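Local coordinates for nuclease-like protein (Chaetomium thermophilum, PDB 6GRB), which resolves four-way Holliday junctions as the eukaryotic resolving enzyme GEN1, probably by crossover-junction and 5'-flap endonuclease activity, at residues G52-I57 with R311-W316; I75-G80 with T113-P118; I107-F112 with T300-G305; P378-S383 with V443-L448; F384-L389 with Q437-W442. All blocks are in the same frame, centred on the assembly; numbering follows the deposited sequence.

Contact 1: G52-I57 with R311-W316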
# COMPACT_ATOMS: atom_id res chain seq x y z
N GLY A 52 -23.21 8.09 11.93
CA GLY A 52 -22.59 7.54 13.13
C GLY A 52 -21.64 8.51 13.83
O GLY A 52 -21.81 9.73 13.79
N SER A 53 -20.63 7.93 14.49
CA SER A 53 -19.60 8.70 15.18
C SER A 53 -18.25 8.38 14.55
O SER A 53 -17.89 7.20 14.41
CB SER A 53 -19.56 8.37 16.67
OG SER A 53 -20.86 8.48 17.24
N ASN A 54 -17.50 9.43 14.20
CA ASN A 54 -16.19 9.37 13.55
C ASN A 54 -16.20 8.44 12.34
O ASN A 54 -15.50 7.41 12.35
CB ASN A 54 -15.11 8.92 14.54
CG ASN A 54 -14.91 9.91 15.69
OD1 ASN A 54 -15.84 10.20 16.43
ND2 ASN A 54 -13.68 10.40 15.85
N PRO A 55 -16.94 8.77 11.27
CA PRO A 55 -16.97 7.88 10.10
C PRO A 55 -15.66 7.80 9.36
O PRO A 55 -15.33 6.73 8.85
CB PRO A 55 -18.09 8.47 9.24
CG PRO A 55 -18.05 9.92 9.54
CD PRO A 55 -17.73 9.99 11.02
N ALA A 56 -14.88 8.89 9.30
CA ALA A 56 -13.57 8.89 8.65
C ALA A 56 -12.65 7.81 9.23
O ALA A 56 -11.85 7.22 8.49
CB ALA A 56 -12.93 10.25 8.78
N ILE A 57 -12.82 7.46 10.50
CA ILE A 57 -11.90 6.53 11.13
C ILE A 57 -12.55 5.20 11.47
O ILE A 57 -11.83 4.19 11.65
CB ILE A 57 -11.24 7.22 12.35
CG1 ILE A 57 -10.14 6.44 13.05
CG2 ILE A 57 -12.26 7.61 13.41
CD1 ILE A 57 -9.39 7.32 13.99
N ARG A 311 -16.19 1.52 21.73
CA ARG A 311 -17.17 2.12 22.62
C ARG A 311 -17.05 3.64 22.64
O ARG A 311 -18.05 4.36 22.55
CB ARG A 311 -17.01 1.53 24.03
CG ARG A 311 -18.07 1.96 25.05
CD ARG A 311 -17.65 1.70 26.50
NE ARG A 311 -16.98 0.40 26.67
CZ ARG A 311 -17.61 -0.77 26.76
NH1 ARG A 311 -18.94 -0.83 26.66
NH2 ARG A 311 -16.92 -1.90 26.94
N GLU A 312 -15.82 4.16 22.76
CA GLU A 312 -15.66 5.60 22.92
C GLU A 312 -15.77 6.34 21.59
O GLU A 312 -16.34 7.44 21.52
CB GLU A 312 -14.33 5.94 23.59
N THR A 313 -15.24 5.76 20.52
CA THR A 313 -15.16 6.48 19.25
C THR A 313 -16.34 6.22 18.33
O THR A 313 -16.81 7.13 17.65
CB THR A 313 -13.85 6.15 18.54
OG1 THR A 313 -12.81 6.01 19.53
CG2 THR A 313 -13.48 7.25 17.54
N PHE A 314 -16.86 4.99 18.28
CA PHE A 314 -17.94 4.70 17.35
C PHE A 314 -19.28 4.67 18.04
O PHE A 314 -20.32 4.55 17.37
CB PHE A 314 -17.67 3.37 16.63
CG PHE A 314 -16.33 3.30 15.95
CD1 PHE A 314 -15.71 4.46 15.49
CD2 PHE A 314 -15.68 2.08 15.77
CE1 PHE A 314 -14.47 4.40 14.86
CE2 PHE A 314 -14.45 2.02 15.14
CZ PHE A 314 -13.85 3.18 14.68
N ASP A 315 -19.25 4.71 19.35
CA ASP A 315 -20.43 4.62 20.16
C ASP A 315 -20.98 3.22 20.15
O ASP A 315 -22.15 3.02 20.34
CB ASP A 315 -21.47 5.63 19.73
CG ASP A 315 -21.72 6.66 20.79
OD1 ASP A 315 -21.62 7.84 20.49
OD2 ASP A 315 -21.99 6.29 21.92
N TRP A 316 -20.14 2.25 19.86
CA TRP A 316 -20.54 0.84 19.93
C TRP A 316 -20.67 0.47 21.41
O TRP A 316 -19.84 -0.24 21.99
CB TRP A 316 -19.55 -0.06 19.20
CG TRP A 316 -19.48 0.17 17.70
CD1 TRP A 316 -20.22 1.07 16.96
CD2 TRP A 316 -18.62 -0.50 16.78
NE1 TRP A 316 -19.86 0.99 15.63
CE2 TRP A 316 -18.89 0.03 15.49
CE3 TRP A 316 -17.64 -1.49 16.91
CZ2 TRP A 316 -18.21 -0.40 14.35
CZ3 TRP A 316 -16.98 -1.92 15.76
CH2 TRP A 316 -17.27 -1.37 14.51
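Ser53 and Thr313 meet where the turn that leads into helix 55-70 runs against the end of helix 303-313, and Ser53 CB lies only 3.2 Å from Thr313 O. Beside this, the Asn54 side chain crosses that of Thr313 at about a right angle: Thr313 CG2 is 3.5 Å from Asn54 CG and almost as near to ND2. The methyl reaches this place because CG2 stands anti to the backbone N, which leaves OG1 on the other branch to bond Phe309 O in its own helix. Asn54 OD1 and Thr313 O approach to 3.4 Å, but both are acceptors, so the pair is packing and not a bond. On the inner side the Phe314 ring packs against the backbone carbonyls of Ser53, Asn54 and Ile57 and the Ile57 methyl. Although its CB points away, Phe314 swings its ring back, with CG beside the backbone N (chi1 -54°), until CZ is 3.8 Å from Ile57 O. Ile57 CG2 meets Phe314 CE1 at 4.2 Å, the two side chains crossing nearly squarely.

The solvent side is much looser. There the one polar link is a weak hydrogen bond from Ser53 OG to Asp315 OD1, 3.4 Å long, and Asp315 itself is exposed. Its positive phi (73°) marks the first residue to leave helical geometry. Asn54, at the N-cap position of helix 55-70, makes no capping bond with its side chain. The contact joins the start of helix 55-70, in the XPG N-terminal nuclease region, to the turn that ends helix 303-313, with the buried Phe314 ring packed against Ile57 and, edge-to-face, Phe61.

Contact 2: I75-G80 with T113-P118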
# COMPACT_ATOMS: atom_id res chain seq x y z
N ILE A 75 3.23 -1.42 7.49
CA ILE A 75 3.87 -0.31 8.20
C ILE A 75 3.30 0.99 7.62
O ILE A 75 3.43 1.26 6.42
CB ILE A 75 5.41 -0.37 8.17
CG1 ILE A 75 6.01 0.79 8.95
CG2 ILE A 75 5.95 -0.38 6.77
CD1 ILE A 75 7.43 0.53 9.46
N PHE A 76 2.63 1.77 8.48
CA PHE A 76 1.95 2.99 8.08
C PHE A 76 2.89 4.18 8.27
O PHE A 76 3.34 4.42 9.39
CB PHE A 76 0.68 3.19 8.91
CG PHE A 76 -0.36 2.15 8.66
CD1 PHE A 76 -1.34 2.37 7.73
CD2 PHE A 76 -0.36 0.97 9.39
CE1 PHE A 76 -2.31 1.41 7.51
CE2 PHE A 76 -1.32 0.03 9.18
CZ PHE A 76 -2.29 0.24 8.23
N VAL A 77 3.15 4.94 7.21
CA VAL A 77 4.19 5.96 7.25
C VAL A 77 3.55 7.36 7.29
O VAL A 77 2.71 7.69 6.45
CB VAL A 77 5.17 5.82 6.06
CG1 VAL A 77 6.35 6.83 6.19
CG2 VAL A 77 5.65 4.36 5.96
N PHE A 78 3.97 8.17 8.25
CA PHE A 78 3.48 9.51 8.50
C PHE A 78 4.53 10.52 8.06
O PHE A 78 5.73 10.28 8.21
CB PHE A 78 3.15 9.72 10.00
CG PHE A 78 1.98 8.88 10.49
CD1 PHE A 78 2.13 7.50 10.72
CD2 PHE A 78 0.73 9.45 10.70
CE1 PHE A 78 1.06 6.71 11.15
CE2 PHE A 78 -0.35 8.69 11.11
CZ PHE A 78 -0.20 7.31 11.34
N ASP A 79 4.08 11.65 7.51
CA ASP A 79 4.99 12.67 7.04
C ASP A 79 5.72 13.32 8.20
O ASP A 79 5.23 13.35 9.33
CB ASP A 79 4.24 13.73 6.24
CG ASP A 79 3.98 13.31 4.81
OD1 ASP A 79 2.96 12.61 4.59
OD2 ASP A 79 4.76 13.67 3.90
N GLY A 80 6.91 13.82 7.92
CA GLY A 80 7.67 14.59 8.88
C GLY A 80 7.88 16.01 8.38
O GLY A 80 7.39 16.40 7.31
N THR A 113 2.27 -1.38 12.70
CA THR A 113 3.42 -0.53 12.96
C THR A 113 3.16 0.85 12.41
O THR A 113 2.61 0.99 11.31
CB THR A 113 4.69 -1.10 12.32
OG1 THR A 113 4.86 -2.44 12.77
CG2 THR A 113 5.91 -0.26 12.70
N ALA A 114 3.51 1.86 13.18
CA ALA A 114 3.44 3.25 12.76
C ALA A 114 4.85 3.79 12.72
O ALA A 114 5.63 3.55 13.64
CB ALA A 114 2.58 4.09 13.71
N HIS A 115 5.18 4.47 11.64
CA HIS A 115 6.53 4.97 11.40
C HIS A 115 6.42 6.42 10.96
O HIS A 115 5.66 6.73 10.03
CB HIS A 115 7.21 4.08 10.34
CG HIS A 115 8.57 4.54 9.91
ND1 HIS A 115 9.60 4.74 10.79
CD2 HIS A 115 9.07 4.77 8.68
CE1 HIS A 115 10.68 5.10 10.12
NE2 HIS A 115 10.39 5.13 8.84
N ASP A 116 7.14 7.31 11.64
CA ASP A 116 7.16 8.73 11.26
C ASP A 116 8.38 8.94 10.39
O ASP A 116 9.51 8.78 10.86
CB ASP A 116 7.17 9.62 12.49
CG ASP A 116 6.04 9.30 13.45
OD1 ASP A 116 4.93 9.88 13.31
OD2 ASP A 116 6.23 8.42 14.34
N ALA A 117 8.16 9.25 9.11
CA ALA A 117 9.27 9.62 8.23
C ALA A 117 9.87 10.94 8.70
O ALA A 117 9.19 11.76 9.32
CB ALA A 117 8.78 9.76 6.79
N PRO A 118 11.16 11.18 8.44
CA PRO A 118 11.70 12.51 8.78
C PRO A 118 11.16 13.60 7.87
O PRO A 118 10.88 14.71 8.34
CB PRO A 118 13.21 12.33 8.63
CG PRO A 118 13.34 11.23 7.61
CD PRO A 118 12.18 10.30 7.85
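A parallel strand pair at the border of the mixed nuclease sheet joins Ile75-Phe78 to Thr113-Asp116, in a beta-alpha-beta crossover whose connecting helix is 104-109. The short strand axes approach to 4.7 Å and are inclined by 26°, and four backbone bonds alternate between them. Phe76 N donates to Thr113 O at 2.9 Å, almost straight at 177°; His115 N donates to Phe76 O, Phe78 N to His115 O, and Ala117 N to Phe78 O, the last at 2.8 Å but bent to 145°.

On one face, Ile75 extends CG1 anti to its N, so that CD1 reaches both Thr113 CG2 and His115 CB, each at 3.7 Å. Replacing Ile75 with an alanine would probably leave a gap beside Thr113 CG2 and His115 CB. His115 NE2 is held by Glu124, and Val77 CG1 packs on Ala117 CB. Parallel strands like these form the central part of the mixed sheet in the PIN-like fold of XPG-family nucleases, strand 113-116 being outermost here. The other face carries Phe76 and Phe78, which turn ring edges to Thr113 O and His115 O. Phe78 CE1 also meets Ala114 CB at 4.0 Å, while Lys104 makes a cation-pi contact with this ring and a salt bridge to Asp116.

Beyond the strands, Asp79 OD2 takes a hydrogen bond from Ala121 N, and its side chain comes within about 4 Å of that of Glu122, which binds metal in another structure of this protein though not here. Gly80 CA approaches Ala117 O at 3.2 Å, where a CB would clash.

Contact 3: I107-F112 with T300-G305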
# COMPACT_ATOMS: atom_id res chain seq x y z
N ILE A 107 -3.74 2.01 15.06
CA ILE A 107 -2.67 1.19 14.49
C ILE A 107 -2.09 0.26 15.54
O ILE A 107 -1.91 -0.94 15.29
CB ILE A 107 -1.59 2.09 13.87
CG1 ILE A 107 -2.16 2.78 12.62
CG2 ILE A 107 -0.35 1.26 13.55
CD1 ILE A 107 -1.23 3.83 12.01
N ARG A 108 -1.77 0.78 16.72
CA ARG A 108 -1.21 -0.05 17.78
C ARG A 108 -2.20 -1.13 18.21
O ARG A 108 -1.85 -2.32 18.27
CB ARG A 108 -0.81 0.81 18.99
N LEU A 109 -3.45 -0.74 18.48
CA LEU A 109 -4.48 -1.68 18.91
C LEU A 109 -4.61 -2.88 17.98
O LEU A 109 -4.91 -3.98 18.45
CB LEU A 109 -5.82 -0.95 19.03
CG LEU A 109 -5.93 -0.04 20.26
CD1 LEU A 109 -7.26 0.69 20.29
CD2 LEU A 109 -5.72 -0.87 21.53
N PHE A 110 -4.38 -2.69 16.68
CA PHE A 110 -4.42 -3.78 15.71
C PHE A 110 -3.09 -4.51 15.62
O PHE A 110 -2.95 -5.42 14.80
CB PHE A 110 -4.82 -3.25 14.32
CG PHE A 110 -6.30 -3.27 14.03
CD1 PHE A 110 -7.12 -2.25 14.48
CD2 PHE A 110 -6.86 -4.30 13.29
CE1 PHE A 110 -8.49 -2.28 14.23
CE2 PHE A 110 -8.21 -4.32 13.00
CZ PHE A 110 -9.03 -3.31 13.48
N GLY A 111 -2.11 -4.13 16.44
CA GLY A 111 -0.78 -4.70 16.31
C GLY A 111 -0.07 -4.34 15.02
O GLY A 111 0.72 -5.15 14.52
N PHE A 112 -0.35 -3.17 14.45
CA PHE A 112 0.36 -2.75 13.24
C PHE A 112 1.43 -1.75 13.65
O PHE A 112 1.52 -1.35 14.80
CB PHE A 112 -0.60 -2.16 12.19
CG PHE A 112 -1.61 -3.15 11.64
CD1 PHE A 112 -1.39 -4.51 11.69
CD2 PHE A 112 -2.79 -2.71 11.05
CE1 PHE A 112 -2.32 -5.42 11.16
CE2 PHE A 112 -3.74 -3.61 10.53
CZ PHE A 112 -3.50 -4.96 10.58
N THR A 300 -0.69 -9.57 18.02
CA THR A 300 -1.52 -9.78 19.20
C THR A 300 -2.60 -8.70 19.35
O THR A 300 -2.59 -7.93 20.31
CB THR A 300 -0.68 -9.84 20.49
OG1 THR A 300 -0.39 -8.51 20.95
CG2 THR A 300 0.63 -10.58 20.24
N VAL A 301 -3.52 -8.66 18.40
CA VAL A 301 -4.60 -7.68 18.42
C VAL A 301 -5.12 -7.52 19.85
O VAL A 301 -5.50 -8.49 20.51
CB VAL A 301 -5.72 -8.13 17.46
CG1 VAL A 301 -6.89 -7.16 17.48
CG2 VAL A 301 -5.16 -8.31 16.05
N ASP A 302 -5.16 -6.27 20.31
CA ASP A 302 -5.64 -5.86 21.63
C ASP A 302 -7.18 -5.87 21.66
O ASP A 302 -7.85 -4.84 21.46
CB ASP A 302 -5.08 -4.48 21.95
CG ASP A 302 -5.13 -4.14 23.42
OD1 ASP A 302 -5.84 -4.82 24.21
OD2 ASP A 302 -4.46 -3.15 23.80
N ILE A 303 -7.76 -7.04 21.97
CA ILE A 303 -9.22 -7.23 21.95
C ILE A 303 -9.91 -6.28 22.92
O ILE A 303 -10.91 -5.62 22.57
CB ILE A 303 -9.57 -8.69 22.26
CG1 ILE A 303 -8.77 -9.63 21.35
CG2 ILE A 303 -11.06 -8.95 22.09
CD1 ILE A 303 -9.07 -9.46 19.90
N ALA A 304 -9.44 -6.21 24.17
CA ALA A 304 -10.06 -5.32 25.14
C ALA A 304 -9.76 -3.86 24.82
O ALA A 304 -10.57 -2.98 25.15
CB ALA A 304 -9.58 -5.66 26.56
N GLY A 305 -8.62 -3.59 24.20
CA GLY A 305 -8.31 -2.22 23.81
C GLY A 305 -9.19 -1.74 22.68
O GLY A 305 -9.70 -0.62 22.71
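Val301 opens the contact by straddling the end of helix 104-109: its CG2 is 3.8 Å from Phe110 O, while CG1 faces Leu109 O at 3.9 Å. The next residue, Asp302, makes the backbone link. Its N donates to Leu109 O at 3.0 Å with an N-H...O angle of 158°. A carbonyl of the last turn of one helix is thus satisfied by the residue that begins the next. Asp302 also turns its side chain to both neighbours. With CG anti to the backbone N (chi1 -161°), OD1 accepts from Gly305 N at 3.0 Å, from well above the carboxylate plane; this is the N-cap bond of helix 303-313, whose N-terminal dipole would probably favour the ionised acid. OD2 meanwhile lies 3.5 Å from Leu109 CD2. The segment closes at Gly305, whose O is 3.7 Å from Leu109 CD1. Because Gly305 has no CB, which would collide with Leu109 CD2, the leucine methyls can approach the helix backbone there.

The facing end is itself well defined. Gly111 has positive phi and, with Gly111 N bonded to Arg108 O and Phe112 N bonded to Ile107 O, closes a Schellman motif. Around this junction, Leu306 and Phe309 of helix 303-313 pack on Leu109, and Leu333 of helix 318-340 meets Val301. Phe110 turns inward to Phe61 and Phe64 of helix 55-70, while Ile107 and Phe112 rest on Phe76 of strand 73-78.

Contact 4: P378-S383 with V443-L448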
# COMPACT_ATOMS: atom_id res chain seq x y z
N PRO A 378 -7.45 -19.73 -4.58
CA PRO A 378 -8.29 -20.76 -3.96
C PRO A 378 -8.66 -20.40 -2.53
O PRO A 378 -7.81 -20.05 -1.72
CB PRO A 378 -7.40 -22.01 -4.01
CG PRO A 378 -6.48 -21.75 -5.15
CD PRO A 378 -6.22 -20.28 -5.16
N GLU A 379 -9.95 -20.47 -2.23
CA GLU A 379 -10.44 -20.19 -0.89
C GLU A 379 -11.24 -21.38 -0.40
O GLU A 379 -11.85 -22.10 -1.19
CB GLU A 379 -11.29 -18.93 -0.85
CG GLU A 379 -10.50 -17.64 -1.07
CD GLU A 379 -11.40 -16.42 -1.08
OE1 GLU A 379 -11.19 -15.51 -0.25
OE2 GLU A 379 -12.33 -16.38 -1.92
N LEU A 380 -11.22 -21.58 0.91
CA LEU A 380 -12.00 -22.62 1.55
C LEU A 380 -13.05 -21.98 2.46
O LEU A 380 -12.76 -20.98 3.14
CB LEU A 380 -11.10 -23.58 2.34
CG LEU A 380 -10.15 -24.48 1.52
CD1 LEU A 380 -9.35 -25.41 2.42
CD2 LEU A 380 -10.93 -25.27 0.49
N ARG A 381 -14.25 -22.53 2.44
CA ARG A 381 -15.37 -22.02 3.23
C ARG A 381 -15.25 -22.58 4.64
O ARG A 381 -15.44 -23.78 4.86
CB ARG A 381 -16.70 -22.44 2.61
CG ARG A 381 -17.91 -21.87 3.28
CD ARG A 381 -18.00 -20.38 3.06
NE ARG A 381 -19.35 -19.88 3.34
CZ ARG A 381 -19.71 -18.60 3.30
NH1 ARG A 381 -18.81 -17.67 3.00
NH2 ARG A 381 -20.97 -18.25 3.58
N VAL A 382 -14.85 -21.74 5.59
CA VAL A 382 -14.64 -22.22 6.95
C VAL A 382 -15.61 -21.72 8.00
O VAL A 382 -16.05 -20.57 7.98
CB VAL A 382 -13.21 -21.90 7.43
CG1 VAL A 382 -13.03 -22.29 8.89
CG2 VAL A 382 -12.19 -22.61 6.55
N SER A 383 -15.90 -22.59 8.96
CA SER A 383 -16.80 -22.32 10.07
C SER A 383 -15.99 -22.04 11.31
O SER A 383 -14.91 -22.54 11.45
CB SER A 383 -17.74 -23.49 10.34
OG SER A 383 -17.05 -24.65 10.75
N VAL A 443 -11.61 -18.13 3.43
CA VAL A 443 -10.21 -17.88 3.79
C VAL A 443 -9.32 -18.53 2.74
O VAL A 443 -9.61 -19.65 2.29
CB VAL A 443 -9.90 -18.39 5.21
CG1 VAL A 443 -8.45 -18.13 5.56
CG2 VAL A 443 -10.82 -17.71 6.21
N PRO A 444 -8.26 -17.85 2.28
CA PRO A 444 -7.37 -18.43 1.25
C PRO A 444 -6.78 -19.77 1.69
O PRO A 444 -6.28 -19.91 2.80
CB PRO A 444 -6.28 -17.37 1.07
CG PRO A 444 -7.00 -16.07 1.39
CD PRO A 444 -8.00 -16.41 2.49
N GLU A 445 -6.85 -20.75 0.78
CA GLU A 445 -6.47 -22.13 1.09
C GLU A 445 -5.03 -22.22 1.63
O GLU A 445 -4.75 -23.03 2.52
CB GLU A 445 -6.63 -23.02 -0.15
CG GLU A 445 -6.31 -24.47 0.08
CD GLU A 445 -6.37 -25.30 -1.21
OE1 GLU A 445 -6.16 -24.71 -2.29
OE2 GLU A 445 -6.61 -26.53 -1.15
N THR A 446 -4.11 -21.41 1.12
CA THR A 446 -2.76 -21.60 1.61
C THR A 446 -2.58 -21.03 3.01
O THR A 446 -1.72 -21.52 3.76
CB THR A 446 -1.71 -21.04 0.64
OG1 THR A 446 -1.92 -19.64 0.44
CG2 THR A 446 -1.74 -21.76 -0.68
N ILE A 447 -3.39 -20.05 3.40
CA ILE A 447 -3.34 -19.64 4.80
C ILE A 447 -3.86 -20.76 5.70
O ILE A 447 -3.36 -20.97 6.81
CB ILE A 447 -4.10 -18.31 5.01
CG1 ILE A 447 -3.28 -17.15 4.46
CG2 ILE A 447 -4.40 -18.06 6.49
CD1 ILE A 447 -3.82 -15.80 4.82
N LEU A 448 -4.81 -21.54 5.22
CA LEU A 448 -5.36 -22.63 6.04
C LEU A 448 -4.43 -23.84 6.09
O LEU A 448 -4.46 -24.59 7.07
CB LEU A 448 -6.74 -23.04 5.51
CG LEU A 448 -7.88 -22.03 5.50
CD1 LEU A 448 -9.15 -22.74 5.05
CD2 LEU A 448 -8.08 -21.40 6.85
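Leu380 and Val443 form an antiparallel hydrogen-bonded pair, Leu380 N to Val443 O at 2.9 Å and Val443 N to Leu380 O at 3.1 Å; beyond the non-hydrogen-bonded Glu379-Pro444 pair, the N of Glu445, the first helical residue, donates to Pro378 O at an almost straight 176°. Here strand 439-444 passes into helix 445-451 in the three-stranded sheet of the Gen1 C-terminal domain, consistent with the chromodomain described in human GEN1. Pro444 sits at the N-cap position; helix 445-451 follows, and its Leu448 pushes CD1 tightly between two strand side chains, 3.4 Å from both Leu380 CB and Val382 CG2. Leu380 also crosses Glu445 at a slant, CD1 to CG at 3.9 Å. With an alanine in place of Leu380 the CB contact would stay, but a gap would probably open beside Leu448 CD1 and Glu445 CG, where CG and CD1 now pack. The acids here have bases on strand 364-371: Arg369 pairs with Glu379 and Arg368 with Glu445. Extended from CG onward, with CG anti to its N (chi1 -177°), Glu445 slants across the proline and brings OE1 to 3.4 Å from Pro378 CB.

Contact 5: F384-L389 with Q437-W442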
# COMPACT_ATOMS: atom_id res chain seq x y z
N PHE A 384 -16.57 -21.27 12.22
CA PHE A 384 -15.92 -20.81 13.44
C PHE A 384 -16.98 -20.17 14.33
O PHE A 384 -18.07 -19.82 13.87
CB PHE A 384 -14.78 -19.81 13.14
CG PHE A 384 -15.23 -18.60 12.37
CD1 PHE A 384 -15.30 -18.61 10.99
CD2 PHE A 384 -15.59 -17.43 13.03
CE1 PHE A 384 -15.71 -17.50 10.28
CE2 PHE A 384 -16.00 -16.31 12.32
CZ PHE A 384 -16.06 -16.35 10.94
N ILE A 385 -16.64 -20.00 15.61
CA ILE A 385 -17.55 -19.39 16.58
C ILE A 385 -17.04 -17.98 16.86
O ILE A 385 -16.02 -17.83 17.56
CB ILE A 385 -17.66 -20.22 17.87
CG1 ILE A 385 -17.97 -21.69 17.56
CG2 ILE A 385 -18.73 -19.61 18.80
CD1 ILE A 385 -19.43 -21.99 17.26
N PRO A 386 -17.70 -16.93 16.34
CA PRO A 386 -17.14 -15.57 16.49
C PRO A 386 -16.79 -15.18 17.92
O PRO A 386 -15.67 -14.72 18.17
CB PRO A 386 -18.26 -14.69 15.91
CG PRO A 386 -18.90 -15.55 14.88
CD PRO A 386 -18.86 -16.96 15.44
N ALA A 387 -17.71 -15.35 18.87
CA ALA A 387 -17.43 -14.98 20.26
C ALA A 387 -16.36 -15.88 20.89
O ALA A 387 -15.60 -15.42 21.74
CB ALA A 387 -18.72 -15.04 21.09
N GLU A 388 -16.29 -17.14 20.48
CA GLU A 388 -15.22 -18.01 20.96
C GLU A 388 -13.87 -17.55 20.43
O GLU A 388 -12.88 -17.54 21.17
CB GLU A 388 -15.52 -19.46 20.57
CG GLU A 388 -14.41 -20.48 20.83
CD GLU A 388 -14.88 -21.93 20.62
OE1 GLU A 388 -15.97 -22.29 21.12
OE2 GLU A 388 -14.16 -22.71 19.96
N LEU A 389 -13.82 -17.13 19.17
CA LEU A 389 -12.56 -16.72 18.56
C LEU A 389 -12.07 -15.37 19.09
O LEU A 389 -10.86 -15.14 19.19
CB LEU A 389 -12.74 -16.67 17.04
CG LEU A 389 -11.52 -16.45 16.14
CD1 LEU A 389 -11.69 -17.19 14.84
CD2 LEU A 389 -11.34 -14.95 15.89
N GLN A 437 -23.27 -18.96 17.72
CA GLN A 437 -23.56 -19.92 16.68
C GLN A 437 -22.40 -19.89 15.68
O GLN A 437 -21.61 -18.97 15.67
CB GLN A 437 -24.84 -19.55 15.94
CG GLN A 437 -26.12 -20.02 16.59
CD GLN A 437 -25.92 -21.19 17.54
OE1 GLN A 437 -25.61 -22.30 17.11
NE2 GLN A 437 -26.11 -20.95 18.82
N PRO A 438 -22.30 -20.91 14.83
CA PRO A 438 -21.23 -20.91 13.81
C PRO A 438 -21.43 -19.85 12.74
O PRO A 438 -22.52 -19.70 12.18
CB PRO A 438 -21.33 -22.33 13.22
CG PRO A 438 -21.91 -23.14 14.34
CD PRO A 438 -22.89 -22.24 15.02
N ASP A 439 -20.36 -19.12 12.44
CA ASP A 439 -20.27 -18.19 11.32
C ASP A 439 -19.42 -18.83 10.22
O ASP A 439 -18.66 -19.76 10.47
CB ASP A 439 -19.67 -16.85 11.76
CG ASP A 439 -20.16 -15.66 10.93
OD1 ASP A 439 -20.53 -15.81 9.74
OD2 ASP A 439 -20.16 -14.54 11.48
N LEU A 440 -19.53 -18.31 9.00
CA LEU A 440 -18.79 -18.81 7.86
C LEU A 440 -17.99 -17.69 7.23
O LEU A 440 -18.48 -16.56 7.12
CB LEU A 440 -19.72 -19.43 6.79
CG LEU A 440 -20.60 -20.64 7.13
CD1 LEU A 440 -21.27 -21.14 5.89
CD2 LEU A 440 -19.81 -21.76 7.78
N ALA A 441 -16.77 -18.00 6.79
CA ALA A 441 -15.93 -17.06 6.08
C ALA A 441 -15.15 -17.78 4.98
O ALA A 441 -14.86 -18.97 5.10
CB ALA A 441 -14.94 -16.37 7.02
N TRP A 442 -14.82 -17.05 3.92
CA TRP A 442 -13.91 -17.54 2.90
C TRP A 442 -12.48 -17.14 3.26
O TRP A 442 -12.17 -15.94 3.38
CB TRP A 442 -14.26 -17.00 1.51
CG TRP A 442 -15.52 -17.55 0.91
CD1 TRP A 442 -16.70 -16.91 0.76
CD2 TRP A 442 -15.70 -18.85 0.32
NE1 TRP A 442 -17.62 -17.72 0.15
CE2 TRP A 442 -17.03 -18.92 -0.14
CE3 TRP A 442 -14.86 -19.96 0.15
CZ2 TRP A 442 -17.54 -20.06 -0.77
CZ3 TRP A 442 -15.37 -21.08 -0.48
CH2 TRP A 442 -16.70 -21.13 -0.92
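Phe384 and Asp439 form the first shell, as an antiparallel hydrogen-bonded pair whose side chains lie side by side and point the same way. Asp439 N donates to Phe384 O at 2.8 Å; the return bond, Phe384 N to Asp439 O, is longer at 3.1 Å and distinctly bent (137°). Asp439 CB stands over the face of the Phe384 ring, 4.1 Å from its centroid, in a CH-pi contact, and the carboxylate plane is only 18° from that of the ring. The ring reaches this place because CG takes the crowded position between N and carbonyl carbon (chi1 58°). At its edge, Phe384 CE1 touches Ala441 CB at 3.5 Å.

This bridge is the last at the C-terminal end of strand 377-384, where it pairs with strand 439-444 in the antiparallel sheet of the Gen1 C-terminal domain and gives way to helix 386-390. Pro386, the first residue of that helix, crosses the aspartate at about a right angle, with CG 3.5 Å from Asp439 CB, so this carbon is touched by both ring systems. Pro386 CD rests on Gln437 O at 3.4 Å. On the more exposed flank, Ile385 CD1 meets Pro438 CG at 4.0 Å.

A second shell fixes these groups. Asp439 OD1 is met on its anti side by Leu440 N at 2.8 Å, which probably helps limit the carboxylate's rotation. Leu334 of helix 318-340 packs on Phe384 and Ile326 of that helix on Pro386, while Phe433 touches Asp439. Helix 386-390 is tied by a backbone bond between Ala387 and Pro435, and by a salt bridge from Glu388 to Lys363.

Overall arrangement
From the N terminus, contact 1 opens first and closes last among the first three contacts: its loop, from 52-57 to 311-316, encloses contacts 2 and 3. Those two cross, since 107-112 falls between 75-80 and 113-118 in the sequence while its partner 300-305 comes much later, and they touch where Phe78 packs on Ile107. Together they join the parallel strands, their crossover helix 104-109 and helix 303-313, which contacts 1 and 3 share. In series after these, contact 4 encloses contact 5 in the C-terminal domain. Both use strand 439-444 and join through a probable hydrogen bond, Val382 N to Ala441 O. Contacts 3 and 5 come within about 6 Å at their nearest atoms.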